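Local coordinates for protein L-tyrosine isonitrile synthase (Pseudomonas aeruginosa, PDB 3E59) that converts the amino group of L-tyrosine into an isonitrile, taking the carbon from ribulose 5-phosphate, in the biosynthesis of paerucumarin, at residues 58-63 against 98-103. Residues are numbered along the deposited sequence; the frame is centred on the assembly and turned at random.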
ATOM      1  N   GLU A  58      21.725   4.913  13.836  1.00 44.75           N
ATOM      2  CA  GLU A  58      21.497   4.396  12.489  1.00 45.48           C
ATOM      3  C   GLU A  58      20.294   5.102  11.872  1.00 44.89           C
ATOM      4  O   GLU A  58      19.428   5.596  12.603  1.00 44.85           O
ATOM      5  CB  GLU A  58      21.213   2.895  12.527  1.00 47.43           C
ATOM      6  CG  GLU A  58      22.382   2.001  12.901  1.00 49.08           C
ATOM      7  CD  GLU A  58      21.920   0.636  13.390  1.00 50.83           C
ATOM      8  OE1 GLU A  58      20.698   0.452  13.616  1.00 50.98           O
ATOM      9  OE2 GLU A  58      22.782  -0.254  13.562  1.00 52.87           O
ATOM     10  N   PRO A  59      20.228   5.154  10.529  1.00 43.37           N
ATOM     11  CA  PRO A  59      19.023   5.730   9.917  1.00 44.27           C
ATOM     12  C   PRO A  59      17.802   4.856  10.222  1.00 43.01           C
ATOM     13  O   PRO A  59      17.927   3.626  10.335  1.00 42.11           O
ATOM     14  CB  PRO A  59      19.345   5.741   8.410  1.00 43.55           C
ATOM     15  CG  PRO A  59      20.833   5.523   8.313  1.00 44.97           C
ATOM     16  CD  PRO A  59      21.209   4.712   9.520  1.00 43.73           C
ATOM     17  N   ILE A  60      16.641   5.481  10.380  1.00 40.91           N
ATOM     18  CA  ILE A  60      15.419   4.733  10.681  1.00 40.21           C
ATOM     19  C   ILE A  60      14.895   4.049   9.405  1.00 40.24           C
ATOM     20  O   ILE A  60      14.631   4.710   8.396  1.00 38.60           O
ATOM     21  CB  ILE A  60      14.339   5.646  11.306  1.00 41.63           C
ATOM     22  CG1 ILE A  60      14.913   6.406  12.511  1.00 41.19           C
ATOM     23  CG2 ILE A  60      13.084   4.836  11.716  1.00 40.69           C
ATOM     24  CD1 ILE A  60      14.152   7.679  12.833  1.00 41.15           C
ATOM     25  N   GLU A  61      14.774   2.722   9.450  1.00 39.42           N
ATOM     26  CA  GLU A  61      14.240   1.946   8.326  1.00 38.80           C
ATOM     27  C   GLU A  61      12.728   1.762   8.456  1.00 37.70           C
ATOM     28  O   GLU A  61      12.212   1.404   9.538  1.00 33.82           O
ATOM     29  CB  GLU A  61      14.916   0.565   8.230  1.00 40.59           C
ATOM     30  CG  GLU A  61      16.434   0.594   8.008  1.00 42.86           C
ATOM     31  CD  GLU A  61      17.098  -0.786   8.192  1.00 43.46           C
ATOM     32  OE1 GLU A  61      16.562  -1.801   7.688  1.00 41.70           O
ATOM     33  OE2 GLU A  61      18.168  -0.853   8.843  1.00 44.10           O
ATOM     34  N   PHE A  62      12.043   2.029   7.341  1.00 36.74           N
ATOM     35  CA  PHE A  62      10.628   1.735   7.136  1.00 35.48           C
ATOM     36  C   PHE A  62      10.483   0.731   5.990  1.00 35.85           C
ATOM     37  O   PHE A  62      11.160   0.838   4.966  1.00 37.98           O
ATOM     38  CB  PHE A  62       9.815   3.017   6.810  1.00 32.81           C
ATOM     39  CG  PHE A  62       9.880   4.066   7.886  1.00 34.32           C
ATOM     40  CD1 PHE A  62      10.884   5.037   7.874  1.00 36.38           C
ATOM     41  CD2 PHE A  62       8.943   4.085   8.919  1.00 32.76           C
ATOM     42  CE1 PHE A  62      10.968   6.007   8.883  1.00 35.71           C
ATOM     43  CE2 PHE A  62       9.013   5.037   9.925  1.00 34.42           C
ATOM     44  CZ  PHE A  62      10.034   5.999   9.917  1.00 35.58           C
ATOM     45  N   VAL A  63       9.592  -0.240   6.183  1.00 36.23           N
ATOM     46  CA  VAL A  63       9.187  -1.183   5.147  1.00 36.37           C
ATOM     47  C   VAL A  63       7.732  -0.905   4.803  1.00 36.63           C
ATOM     48  O   VAL A  63       6.901  -0.759   5.701  1.00 36.19           O
ATOM     49  CB  VAL A  63       9.394  -2.636   5.620  1.00 36.45           C
ATOM     50  CG1 VAL A  63       8.529  -3.618   4.828  1.00 37.03           C
ATOM     51  CG2 VAL A  63      10.880  -2.994   5.512  1.00 36.87           C
ATOM     52  N   GLN A  98      12.797  13.255   4.716  1.00 39.57           N
ATOM     53  CA  GLN A  98      13.549  14.517   4.839  1.00 37.44           C
ATOM     54  C   GLN A  98      13.168  15.284   6.114  1.00 38.47           C
ATOM     55  O   GLN A  98      14.040  15.784   6.835  1.00 35.01           O
ATOM     56  CB  GLN A  98      13.361  15.396   3.587  1.00 37.31           C
ATOM     57  CG  GLN A  98      13.975  14.807   2.297  1.00 36.31           C
ATOM     58  CD  GLN A  98      13.752  15.668   1.057  1.00 35.51           C
ATOM     59  OE1 GLN A  98      12.657  16.180   0.819  1.00 38.46           O
ATOM     60  NE2 GLN A  98      14.794  15.820   0.254  1.00 34.17           N
ATOM     61  N   ARG A  99      11.870  15.365   6.404  1.00 39.61           N
ATOM     62  CA  ARG A  99      11.406  16.008   7.653  1.00 44.22           C
ATOM     63  C   ARG A  99      11.956  15.341   8.925  1.00 41.86           C
ATOM     64  O   ARG A  99      12.302  16.027   9.875  1.00 44.40           O
ATOM     65  CB  ARG A  99       9.875  16.096   7.712  1.00 46.56           C
ATOM     66  CG  ARG A  99       9.273  16.970   6.624  1.00 53.89           C
ATOM     67  CD  ARG A  99       7.876  17.463   6.973  1.00 57.84           C
ATOM     68  NE  ARG A  99       7.882  18.876   7.364  1.00 63.83           N
ATOM     69  CZ  ARG A  99       7.896  19.322   8.620  1.00 63.95           C
ATOM     70  NH1 ARG A  99       7.891  18.479   9.649  1.00 63.54           N
ATOM     71  NH2 ARG A  99       7.901  20.623   8.847  1.00 64.21           N
ATOM     72  N   ILE A 100      12.020  14.008   8.934  1.00 40.16           N
ATOM     73  CA  ILE A 100      12.654  13.256  10.017  1.00 39.93           C
ATOM     74  C   ILE A 100      14.146  13.619  10.117  1.00 41.53           C
ATOM     75  O   ILE A 100      14.657  13.834  11.216  1.00 40.48           O
ATOM     76  CB  ILE A 100      12.465  11.710   9.850  1.00 39.78           C
ATOM     77  CG1 ILE A 100      10.993  11.317  10.071  1.00 39.90           C
ATOM     78  CG2 ILE A 100      13.378  10.941  10.793  1.00 40.38           C
ATOM     79  CD1 ILE A 100      10.656   9.868   9.758  1.00 39.15           C
ATOM     80  N   GLN A 101      14.822  13.714   8.970  1.00 42.51           N
ATOM     81  CA  GLN A 101      16.248  14.053   8.922  1.00 44.08           C
ATOM     82  C   GLN A 101      16.563  15.479   9.433  1.00 45.70           C
ATOM     83  O   GLN A 101      17.715  15.790   9.763  1.00 44.29           O
ATOM     84  CB  GLN A 101      16.822  13.819   7.514  1.00 44.32           C
ATOM     85  CG  GLN A 101      18.357  13.758   7.482  1.00 48.56           C
ATOM     86  CD  GLN A 101      18.918  12.979   6.303  1.00 49.62           C
ATOM     87  OE1 GLN A 101      18.440  13.110   5.174  1.00 53.15           O
ATOM     88  NE2 GLN A 101      19.952  12.180   6.557  1.00 47.37           N
ATOM     89  N   LEU A 102      15.537  16.328   9.511  1.00 46.90           N
ATOM     90  CA  LEU A 102      15.695  17.691  10.025  1.00 47.65           C
ATOM     91  C   LEU A 102      16.097  17.719  11.500  1.00 48.67           C
ATOM     92  O   LEU A 102      16.886  18.571  11.902  1.00 47.74           O
ATOM     93  CB  LEU A 102      14.429  18.528   9.811  1.00 46.15           C
ATOM     94  CG  LEU A 102      14.122  19.106   8.421  1.00 46.19           C
ATOM     95  CD1 LEU A 102      12.858  19.939   8.482  1.00 44.03           C
ATOM     96  CD2 LEU A 102      15.277  19.944   7.854  1.00 46.21           C
ATOM     97  N   PHE A 103      15.550  16.795  12.293  1.00 49.41           N
ATOM     98  CA  PHE A 103      15.923  16.671  13.708  1.00 49.72           C
ATOM     99  C   PHE A 103      16.775  15.442  14.043  1.00 51.01           C
ATOM    100  O   PHE A 103      17.437  15.422  15.085  1.00 53.21           O
ATOM    101  CB  PHE A 103      14.697  16.736  14.626  1.00 48.99           C
ATOM    102  CG  PHE A 103      13.629  15.715  14.315  1.00 49.13           C
ATOM    103  CD1 PHE A 103      12.512  16.069  13.564  1.00 47.83           C
ATOM    104  CD2 PHE A 103      13.722  14.411  14.806  1.00 47.18           C
ATOM    105  CE1 PHE A 103      11.507  15.130  13.282  1.00 49.88           C
ATOM    106  CE2 PHE A 103      12.727  13.469  14.532  1.00 48.49           C
ATOM    107  CZ  PHE A 103      11.612  13.830  13.766  1.00 48.39           C
TER
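Ile100 reaches from the last turns of helix 84-103 to Ile60 and Phe62 on strand 60-64, and its two branches divide the work. All the contacts between the two segments are apolar. The short branch, the CG2 methyl, meets the end of Ile60: CG2 of Ile100 lies 3.9 Å from CD1 of Ile60, and the two side chains cross at about a right angle. The longer branch and the Phe62 side chain come toward each other from opposite directions, with CD1 of Ile100 3.9 Å from CZ of the ring and 4.0 Å from its CE1. The methyl comes in obliquely, meeting the far end of the ring.

Torsions explain this division. In Ile100, CG1 is set anti to the carbonyl carbon (chi1 -69°), and with chi2 extended at 172° its CD1 is carried out to the ring, while CG2 is left on the flank for Ile60. A beta-branched residue can thus serve two partners from one helical position. Ile60 and Phe62, two apart on the strand, project from the same face of the sheet. The CA atoms of Ile60 and Ile100 are 9.0 Å apart; Phe62, whose backbone is farther from the helix, makes up the distance with its long ring, which suits phenylalanine to that place. The three are buried, yet the area buried between the two segments is small, 107 Å², because so few side chains meet; Ile60 and Phe62 also touch Ile252 of strand 252-255.

Within the helical segment, the carbonyl O of Ile100 sits over the centre of one face of the Phe103 ring, 3.6 Å above its plane.

Strand 60-64 is the middle strand of a five-stranded parallel sheet, between strands 108-112 and 252-255. Helix 84-103 packs on one face and leads back to neighbouring strand 108-112, a beta-alpha-beta crossover. Val15 of helix 11-20 touches both Ile60 and Phe103, while Phe53 of helix 35-55 also packs on Ile60.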